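Local coordinates for putative xanthine dehydrogenase YAGS fad-binding subunit (PDB 5G5G), which is the molybdenum-cofactor-carrying large subunit of a periplasmic aldehyde oxidase and probably oxidises aldehydes to carboxylic acids, at residues 450-455 / 563-568. Numbering follows the deposited sequence.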
ATOM      1  N   ARG C 450      20.221  -6.792 -26.336  1.00 17.67           N
ATOM      2  CA  ARG C 450      21.190  -6.255 -27.279  1.00 18.68           C
ATOM      3  C   ARG C 450      22.223  -5.517 -26.435  1.00 18.34           C
ATOM      4  O   ARG C 450      21.864  -4.773 -25.530  1.00 17.47           O
ATOM      5  CB  ARG C 450      20.466  -5.304 -28.242  1.00 20.20           C
ATOM      6  CG  ARG C 450      21.323  -4.692 -29.305  1.00 22.45           C
ATOM      7  CD  ARG C 450      20.488  -4.145 -30.487  1.00 23.66           C
ATOM      8  NE  ARG C 450      19.362  -3.314 -30.079  1.00 24.59           N
ATOM      9  CZ  ARG C 450      18.052  -3.493 -30.332  1.00 25.27           C
ATOM     10  NH1 ARG C 450      17.560  -4.531 -31.014  1.00 26.37           N
ATOM     11  NH2 ARG C 450      17.207  -2.601 -29.884  1.00 24.67           N
ATOM     12  N   VAL C 451      23.499  -5.799 -26.662  1.00 18.23           N
ATOM     13  CA  VAL C 451      24.596  -5.154 -25.921  1.00 18.16           C
ATOM     14  C   VAL C 451      25.576  -4.577 -26.936  1.00 18.90           C
ATOM     15  O   VAL C 451      25.956  -5.248 -27.894  1.00 18.94           O
ATOM     16  CB  VAL C 451      25.317  -6.130 -24.999  1.00 18.25           C
ATOM     17  CG1 VAL C 451      26.382  -5.408 -24.148  1.00 18.29           C
ATOM     18  CG2 VAL C 451      24.320  -6.811 -24.089  1.00 17.60           C
ATOM     19  N   HIS C 452      25.946  -3.326 -26.734  1.00 19.24           N
ATOM     20  CA  HIS C 452      26.880  -2.615 -27.635  1.00 20.44           C
ATOM     21  C   HIS C 452      28.142  -2.215 -26.895  1.00 20.83           C
ATOM     22  O   HIS C 452      28.059  -1.734 -25.731  1.00 20.04           O
ATOM     23  CB  HIS C 452      26.320  -1.327 -28.120  1.00 21.35           C
ATOM     24  CG  HIS C 452      24.928  -1.401 -28.637  1.00 21.60           C
ATOM     25  ND1 HIS C 452      24.658  -1.525 -29.981  1.00 23.08           N
ATOM     26  CD2 HIS C 452      23.735  -1.301 -28.018  1.00 21.88           C
ATOM     27  CE1 HIS C 452      23.352  -1.495 -30.170  1.00 22.47           C
ATOM     28  NE2 HIS C 452      22.770  -1.346 -28.998  1.00 22.05           N
ATOM     29  N   LEU C 453      29.289  -2.419 -27.529  1.00 21.83           N
ATOM     30  CA  LEU C 453      30.539  -1.802 -27.062  1.00 22.77           C
ATOM     31  C   LEU C 453      30.703  -0.557 -27.919  1.00 24.07           C
ATOM     32  O   LEU C 453      30.887  -0.661 -29.155  1.00 24.87           O
ATOM     33  CB  LEU C 453      31.745  -2.724 -27.233  1.00 23.29           C
ATOM     34  CG  LEU C 453      33.109  -2.148 -26.835  1.00 23.84           C
ATOM     35  CD1 LEU C 453      33.138  -1.831 -25.337  1.00 23.45           C
ATOM     36  CD2 LEU C 453      34.257  -3.085 -27.176  1.00 24.73           C
ATOM     37  N   GLU C 454      30.639   0.596 -27.264  1.00 24.70           N
ATOM     38  CA  GLU C 454      30.697   1.903 -27.933  1.00 26.67           C
ATOM     39  C   GLU C 454      32.160   2.287 -28.240  1.00 28.44           C
ATOM     40  O   GLU C 454      33.076   1.770 -27.642  1.00 28.31           O
ATOM     41  CB  GLU C 454      30.023   2.984 -27.057  1.00 26.40           C
ATOM     42  CG  GLU C 454      28.600   2.659 -26.557  1.00 26.53           C
ATOM     43  CD  GLU C 454      27.535   2.676 -27.658  1.00 27.35           C
ATOM     44  OE1 GLU C 454      27.834   3.062 -28.805  1.00 27.78           O
ATOM     45  OE2 GLU C 454      26.369   2.313 -27.355  1.00 28.19           O
ATOM     46  N   GLN C 455      32.362   3.219 -29.159  1.00 32.22           N
ATOM     47  CA  GLN C 455      33.734   3.645 -29.535  1.00 34.84           C
ATOM     48  C   GLN C 455      34.526   4.307 -28.391  1.00 35.34           C
ATOM     49  O   GLN C 455      35.754   4.213 -28.353  1.00 35.85           O
ATOM     50  CB  GLN C 455      33.698   4.560 -30.766  1.00 38.41           C
ATOM     51  CG  GLN C 455      33.241   3.845 -32.035  1.00 40.38           C
ATOM     52  CD  GLN C 455      33.592   4.613 -33.301  1.00 43.74           C
ATOM     53  OE1 GLN C 455      32.983   5.635 -33.598  1.00 46.75           O
ATOM     54  NE2 GLN C 455      34.548   4.112 -34.049  1.00 44.80           N
ATOM     55  N   GLY C 563      37.156   0.566 -35.609  1.00 48.09           N
ATOM     56  CA  GLY C 563      36.273   0.389 -36.774  1.00 49.06           C
ATOM     57  C   GLY C 563      34.797   0.813 -36.674  1.00 48.23           C
ATOM     58  O   GLY C 563      34.108   0.882 -37.702  1.00 51.60           O
ATOM     59  N   GLY C 564      34.299   1.114 -35.473  1.00 43.18           N
ATOM     60  CA  GLY C 564      32.894   1.429 -35.264  1.00 39.62           C
ATOM     61  C   GLY C 564      32.379   0.558 -34.127  1.00 35.88           C
ATOM     62  O   GLY C 564      33.052  -0.375 -33.710  1.00 32.44           O
ATOM     63  N   ARG C 565      31.202   0.881 -33.626  1.00 34.42           N
ATOM     64  CA  ARG C 565      30.656   0.144 -32.452  1.00 33.48           C
ATOM     65  C   ARG C 565      30.387  -1.330 -32.799  1.00 31.75           C
ATOM     66  O   ARG C 565      30.256  -1.682 -33.981  1.00 30.48           O
ATOM     67  CB  ARG C 565      29.481   0.875 -31.816  1.00 35.03           C
ATOM     68  CG  ARG C 565      28.109   0.810 -32.438  1.00 37.79           C
ATOM     69  CD  ARG C 565      27.157   1.472 -31.437  1.00 38.54           C
ATOM     70  NE  ARG C 565      25.771   1.468 -31.851  1.00 42.31           N
ATOM     71  CZ  ARG C 565      24.728   1.708 -31.049  1.00 46.66           C
ATOM     72  NH1 ARG C 565      24.894   1.965 -29.736  1.00 47.37           N
ATOM     73  NH2 ARG C 565      23.488   1.699 -31.553  1.00 48.84           N
ATOM     74  N   LEU C 566      30.460  -2.195 -31.780  1.00 28.68           N
ATOM     75  CA  LEU C 566      30.207  -3.615 -31.955  1.00 27.14           C
ATOM     76  C   LEU C 566      28.908  -3.934 -31.230  1.00 25.37           C
ATOM     77  O   LEU C 566      28.729  -3.528 -30.058  1.00 23.72           O
ATOM     78  CB  LEU C 566      31.365  -4.442 -31.419  1.00 27.17           C
ATOM     79  CG  LEU C 566      32.688  -4.344 -32.181  1.00 28.19           C
ATOM     80  CD1 LEU C 566      33.834  -4.988 -31.395  1.00 28.34           C
ATOM     81  CD2 LEU C 566      32.584  -4.936 -33.598  1.00 29.02           C
ATOM     82  N   THR C 567      27.990  -4.620 -31.927  1.00 24.14           N
ATOM     83  CA  THR C 567      26.657  -4.866 -31.411  1.00 23.23           C
ATOM     84  C   THR C 567      26.327  -6.356 -31.470  1.00 22.54           C
ATOM     85  O   THR C 567      26.509  -6.982 -32.517  1.00 23.02           O
ATOM     86  CB  THR C 567      25.592  -4.092 -32.228  1.00 23.86           C
ATOM     87  OG1 THR C 567      25.824  -2.692 -32.075  1.00 23.48           O
ATOM     88  CG2 THR C 567      24.176  -4.425 -31.756  1.00 23.46           C
ATOM     89  N   ALA C 568      25.861  -6.908 -30.352  1.00 21.19           N
ATOM     90  CA  ALA C 568      25.437  -8.284 -30.268  1.00 20.67           C
ATOM     91  C   ALA C 568      24.003  -8.291 -29.813  1.00 19.82           C
ATOM     92  O   ALA C 568      23.635  -7.516 -28.934  1.00 19.26           O
ATOM     93  CB  ALA C 568      26.311  -9.049 -29.294  1.00 21.10           C
TER
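Val451 pairs with Ala568, and Leu453 with Leu566, as the two hydrogen-bonded pairs of an antiparallel ladder between strands 450-453 and 566-568. Each pair exchanges two backbone bonds; Leu453 N to Leu566 O is the shortest at 2.8 Å. Between them His452 and Thr567 form a non-hydrogen-bonded pair, their CA atoms 4.4 Å apart, where His452 CA makes a CA-H...O contact with Leu566 O (3.2 Å).

The polar face is built around the His452 imidazole. A histidine offers a flat face for a guanidinium and two ring nitrogens, ND1 for Thr567 and NE2 for Glu462. With CG beside the backbone N (chi1 -48°), the ring brings ND1 to within 2.7 Å of Thr567 OG1. Threonine sets this hydroxyl at the ring edge, near its plane, while its CG2 lies against CE1. Over one ring face lies the guanidinium of Arg565, nearly parallel (6°) and with centres 3.7 Å apart. Arginine suits the place because its extended chain from CG to NE runs forward beside its own strand and lays a flat group over His452. Its NH1 also forms a salt bridge with Glu454, 2.8 Å from OE2, though the bond is bent and weak; Thr460 OG1 is a second partner of OE2. An alanine in place of His452 would probably leave the Arg565 guanidinium without the surface it lies on and Thr567 OG1 without its ring partner.

On the other face, Val451, Leu453 and Leu566 supply branched apolar side chains that pack on helix 511-534 through Ala522, Leu526 and Ile530. Glu462 of strand 459-462 takes both His452 NE2 and Arg450 NE. Strand 447-453 is the central strand of a five-stranded mixed sheet, between 566-574 and 459-462, with strand 2-3 beyond 566-574; the ladder is part of a molybdopterin cofactor-binding domain.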